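Long-range contacts in redox-sensing transcriptional repressor Rex (Thermoanaerobacter ethanolicus, PDB 3WG9), which probably represses transcription in response to the cellular NADH/NAD(+) balance, as a homodimer that combines winged-helix DNA-binding and Rossmann-fold domains: residues I90-L95 with I115-P120; I149-I154 with W175-I180. All coordinates share one frame; numbering follows the deposited sequence.

Contact 1: I90-L95 with I115-P120; sequences IGAGNL and IFDINP
I90 CD1 comes obliquely to the F116 ring, 4.0 Å from F116 CD2, and touches F116 CB as well; F141 meets the same ring edge-to-face. The other flat group, the carboxylate of D117, is gripped through both oxygens. OD1 receives the backbone N-H of A92 (A92 N to D117 OD1 2.9 Å) in an almost straight bond, from the anti side and 22° out of the carboxylate plane. D117 OD2 takes N119 N at 2.8 Å, also on its anti side, closing an Asx turn. With CG anti to the backbone N of D117 (chi1 -162°), the carboxylate reaches across to the glycine-rich loop, while A92 CB packs on I115 CG2 at 3.7 Å. G91 N gives a short bond to F116 O (2.6 Å), next to the parallel bridge of I90 with F116; at the positive phi of G91, 115°, a side chain would be jammed against the carbonyl O of I90. G91 O is buried with no polar partner. With an alanine at D117 the N-H groups of A92 and N119 would probably lose their acceptors, and the loop and the turn would be freer to shift. Two backbone donors thus fix the carboxylate's rotation and probably help stabilise its negative charge, positioning an acid that contacts NAD(+) and NADH in other structures of this protein.

Contact 2: I149-I154 with W175-I180; sequences IGILCI and WNFLPI
The beta-alpha-beta unit of strand 149-152, helix 159-168 and strand 173-176 brings these two parallel strands side by side. G150 O accepts W175 N at 2.8 Å, W175 O accepts L152 N at 2.9 Å, and L152 O takes F177 N at 3.0 Å in its carbonyl plane. I151 runs alongside both aromatic residues: its CD1 sits at the edge of the indole, 4.0 Å from W175 CE3, and its CG2 touches F177 CE2. F177 CE2 lies above one face of the indole, toward its rim. C153 SG approaches the F177 ring obliquely, 4.9 Å from the centroid. Where the strands end, L178 folds back over I154, L178 CD1 and CD2 each 3.2 Å from I154 O; its chi1 of -25°, off a staggered position, makes the placement strained or somewhat doubtful. N176 OD1 accepts L178 N from above its carbonyl plane, making an Asx turn, and N176 ND2 binds I180 O in the plane of its own amide and also N192 OD1. W175 NE1 bonds S198 OG of the second subunit. I154 and F177, both NADH contacts in other structures of this protein, follow the C-terminal ends of the strands, the usual cofactor edge of a Rossmann fold.

Overall arrangement
Contacts 1 and 2 lie about 12 Å apart, centre to centre, in one six-stranded parallel sheet ordered 3-2-1-4-5-6. Contact 1 comes first along the chain, joining strands 85-90 and 110-117 around helix 94-102; contact 2 follows, joining strands 149-152 and 173-176 around helix 159-168. Their inner strands, 85-90 and 149-152, are neighbours: I90 probably bonds to I151 O through its N and to C153 N through its O, and G91 CA packs on I154 CG2. L95 of contact 1 also touches F177. The two together line the nucleotide site, and each reaches the second subunit, which places the probable redox-sensing region beside the dimer interface.

Contact 1: I90-L95 with I115-P120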
# COMPACT_ATOMS: atom_id res chain seq x y z
N ILE B 90 12.08 -4.92 11.95
CA ILE B 90 13.15 -4.07 12.39
C ILE B 90 12.55 -2.66 12.62
O ILE B 90 11.97 -2.03 11.69
CB ILE B 90 14.28 -3.92 11.37
CG1 ILE B 90 14.72 -5.27 10.74
CG2 ILE B 90 15.47 -3.13 12.02
CD1 ILE B 90 15.08 -6.29 11.79
N GLY B 91 12.63 -2.20 13.87
CA GLY B 91 12.03 -0.88 14.27
C GLY B 91 10.90 -1.13 15.25
O GLY B 91 9.91 -1.78 14.90
N ALA B 92 11.06 -0.71 16.51
CA ALA B 92 10.01 -0.91 17.50
C ALA B 92 9.26 0.38 17.86
O ALA B 92 8.53 0.35 18.82
CB ALA B 92 10.55 -1.54 18.80
N GLY B 93 9.38 1.42 17.04
CA GLY B 93 8.48 2.61 17.11
C GLY B 93 7.05 2.35 16.68
O GLY B 93 6.63 1.20 16.48
N ASN B 94 6.28 3.44 16.55
CA ASN B 94 4.86 3.32 16.23
C ASN B 94 4.59 2.48 14.97
O ASN B 94 3.74 1.61 15.00
CB ASN B 94 4.28 4.73 16.05
CG ASN B 94 4.42 5.56 17.34
OD1 ASN B 94 5.01 6.62 17.33
ND2 ASN B 94 3.88 5.04 18.44
N LEU B 95 5.31 2.76 13.90
CA LEU B 95 5.14 2.02 12.64
C LEU B 95 5.34 0.51 12.88
O LEU B 95 4.45 -0.28 12.56
CB LEU B 95 6.10 2.57 11.57
CG LEU B 95 5.94 1.85 10.19
CD1 LEU B 95 4.50 1.93 9.69
CD2 LEU B 95 6.94 2.47 9.17
N ILE B 115 11.26 -8.73 17.16
CA ILE B 115 11.30 -7.33 16.84
C ILE B 115 12.64 -6.79 17.28
O ILE B 115 13.16 -7.16 18.34
CB ILE B 115 10.13 -6.56 17.55
CG1 ILE B 115 8.76 -7.04 17.12
CG2 ILE B 115 10.26 -5.02 17.45
CD1 ILE B 115 7.68 -6.36 18.00
N PHE B 116 13.24 -5.95 16.47
CA PHE B 116 14.60 -5.47 16.67
C PHE B 116 14.63 -3.94 16.69
O PHE B 116 13.90 -3.26 15.94
CB PHE B 116 15.51 -6.06 15.60
CG PHE B 116 15.61 -7.56 15.71
CD1 PHE B 116 16.65 -8.16 16.44
CD2 PHE B 116 14.59 -8.37 15.19
CE1 PHE B 116 16.70 -9.53 16.63
CE2 PHE B 116 14.63 -9.72 15.35
CZ PHE B 116 15.71 -10.32 16.08
N ASP B 117 15.49 -3.43 17.56
CA ASP B 117 15.62 -1.98 17.68
C ASP B 117 17.01 -1.59 18.19
O ASP B 117 17.79 -2.44 18.69
CB ASP B 117 14.51 -1.42 18.58
CG ASP B 117 14.32 0.07 18.40
OD1 ASP B 117 13.51 0.48 17.52
OD2 ASP B 117 15.02 0.81 19.15
N ILE B 118 17.37 -0.34 17.94
CA ILE B 118 18.71 0.14 18.26
C ILE B 118 18.79 0.71 19.68
O ILE B 118 19.88 0.93 20.22
CB ILE B 118 19.13 1.18 17.17
CG1 ILE B 118 20.62 1.51 17.18
CG2 ILE B 118 18.31 2.49 17.25
CD1 ILE B 118 20.86 2.99 16.78
N ASN B 119 17.63 1.00 20.26
CA ASN B 119 17.54 1.60 21.60
C ASN B 119 17.66 0.62 22.78
O ASN B 119 16.71 -0.11 23.08
CB ASN B 119 16.20 2.30 21.71
CG ASN B 119 16.16 3.27 22.88
OD1 ASN B 119 17.01 3.24 23.74
ND2 ASN B 119 15.14 4.09 22.91
N PRO B 120 18.81 0.64 23.49
CA PRO B 120 19.05 -0.21 24.66
C PRO B 120 17.86 -0.26 25.62
O PRO B 120 17.66 -1.29 26.29
CB PRO B 120 20.24 0.47 25.35
CG PRO B 120 20.99 1.11 24.19
CD PRO B 120 19.86 1.68 23.37

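Contact 2: I149-I154 with W175-I180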
# COMPACT_ATOMS: atom_id res chain seq x y z
N ILE B 149 11.28 -13.35 6.04
CA ILE B 149 10.91 -11.99 5.60
C ILE B 149 11.38 -10.99 6.66
O ILE B 149 11.15 -11.23 7.85
CB ILE B 149 9.39 -11.83 5.41
CG1 ILE B 149 8.84 -12.83 4.36
CG2 ILE B 149 9.05 -10.34 5.05
CD1 ILE B 149 7.26 -12.90 4.35
N GLY B 150 12.20 -10.01 6.28
CA GLY B 150 12.57 -8.91 7.24
C GLY B 150 11.69 -7.71 6.85
O GLY B 150 11.61 -7.28 5.69
N ILE B 151 10.95 -7.18 7.81
CA ILE B 151 10.10 -6.01 7.53
C ILE B 151 10.77 -4.78 8.10
O ILE B 151 11.14 -4.80 9.30
CB ILE B 151 8.76 -6.21 8.24
CG1 ILE B 151 8.16 -7.55 7.78
CG2 ILE B 151 7.81 -4.94 8.04
CD1 ILE B 151 6.88 -8.00 8.53
N LEU B 152 10.99 -3.75 7.28
CA LEU B 152 11.79 -2.61 7.67
C LEU B 152 10.88 -1.46 8.07
O LEU B 152 10.10 -0.98 7.22
CB LEU B 152 12.77 -2.13 6.58
CG LEU B 152 13.87 -3.04 6.03
CD1 LEU B 152 14.65 -2.25 4.95
CD2 LEU B 152 14.82 -3.52 7.13
N CYS B 153 10.92 -1.09 9.35
CA CYS B 153 10.07 0.01 9.88
C CYS B 153 10.96 0.99 10.65
O CYS B 153 10.65 1.45 11.75
CB CYS B 153 9.08 -0.63 10.86
SG CYS B 153 7.88 -1.72 10.03
N ILE B 154 12.17 1.19 10.16
CA ILE B 154 13.12 2.08 10.84
C ILE B 154 13.28 3.38 10.09
O ILE B 154 12.80 3.51 8.95
CB ILE B 154 14.49 1.42 10.91
CG1 ILE B 154 14.78 0.59 9.66
CG2 ILE B 154 14.59 0.58 12.17
CD1 ILE B 154 16.24 0.33 9.58
N TRP B 175 10.33 -6.58 3.25
CA TRP B 175 9.12 -5.75 3.04
C TRP B 175 9.44 -4.37 3.61
O TRP B 175 9.63 -4.19 4.81
CB TRP B 175 7.92 -6.42 3.74
CG TRP B 175 6.57 -5.91 3.32
CD1 TRP B 175 6.23 -5.42 2.08
CD2 TRP B 175 5.38 -5.89 4.10
NE1 TRP B 175 4.88 -5.12 2.03
CE2 TRP B 175 4.34 -5.37 3.27
CE3 TRP B 175 5.07 -6.30 5.39
CZ2 TRP B 175 3.05 -5.16 3.73
CZ3 TRP B 175 3.76 -6.11 5.86
CH2 TRP B 175 2.75 -5.60 5.00
N ASN B 176 9.60 -3.39 2.72
CA ASN B 176 10.25 -2.13 3.10
C ASN B 176 9.20 -1.01 3.23
O ASN B 176 8.64 -0.63 2.24
CB ASN B 176 11.25 -1.73 1.99
CG ASN B 176 11.86 -0.34 2.23
OD1 ASN B 176 12.03 0.10 3.38
ND2 ASN B 176 12.10 0.39 1.13
N PHE B 177 8.96 -0.50 4.44
CA PHE B 177 8.02 0.63 4.63
C PHE B 177 8.62 2.04 4.50
O PHE B 177 7.90 3.03 4.64
CB PHE B 177 7.36 0.54 5.99
CG PHE B 177 6.26 -0.47 6.02
CD1 PHE B 177 4.95 -0.07 5.74
CD2 PHE B 177 6.58 -1.81 6.14
CE1 PHE B 177 3.91 -1.00 5.71
CE2 PHE B 177 5.55 -2.76 6.12
CZ PHE B 177 4.23 -2.35 5.88
N LEU B 178 9.93 2.11 4.32
CA LEU B 178 10.56 3.41 4.23
C LEU B 178 10.41 3.96 2.85
O LEU B 178 10.60 3.23 1.88
CB LEU B 178 12.04 3.37 4.57
CG LEU B 178 12.78 2.36 5.44
CD1 LEU B 178 13.96 3.14 6.02
CD2 LEU B 178 11.99 1.62 6.52
N PRO B 179 10.18 5.29 2.76
CA PRO B 179 9.86 5.94 1.52
C PRO B 179 11.10 6.09 0.66
O PRO B 179 11.24 7.10 -0.00
CB PRO B 179 9.37 7.33 1.97
CG PRO B 179 10.17 7.61 3.21
CD PRO B 179 10.31 6.24 3.88
N ILE B 180 11.97 5.09 0.65
CA ILE B 180 13.17 5.05 -0.19
C ILE B 180 13.41 3.65 -0.80
O ILE B 180 13.19 2.64 -0.15
CB ILE B 180 14.37 5.42 0.65
CG1 ILE B 180 14.44 6.95 0.75
CG2 ILE B 180 15.66 4.83 0.10
CD1 ILE B 180 15.43 7.41 1.79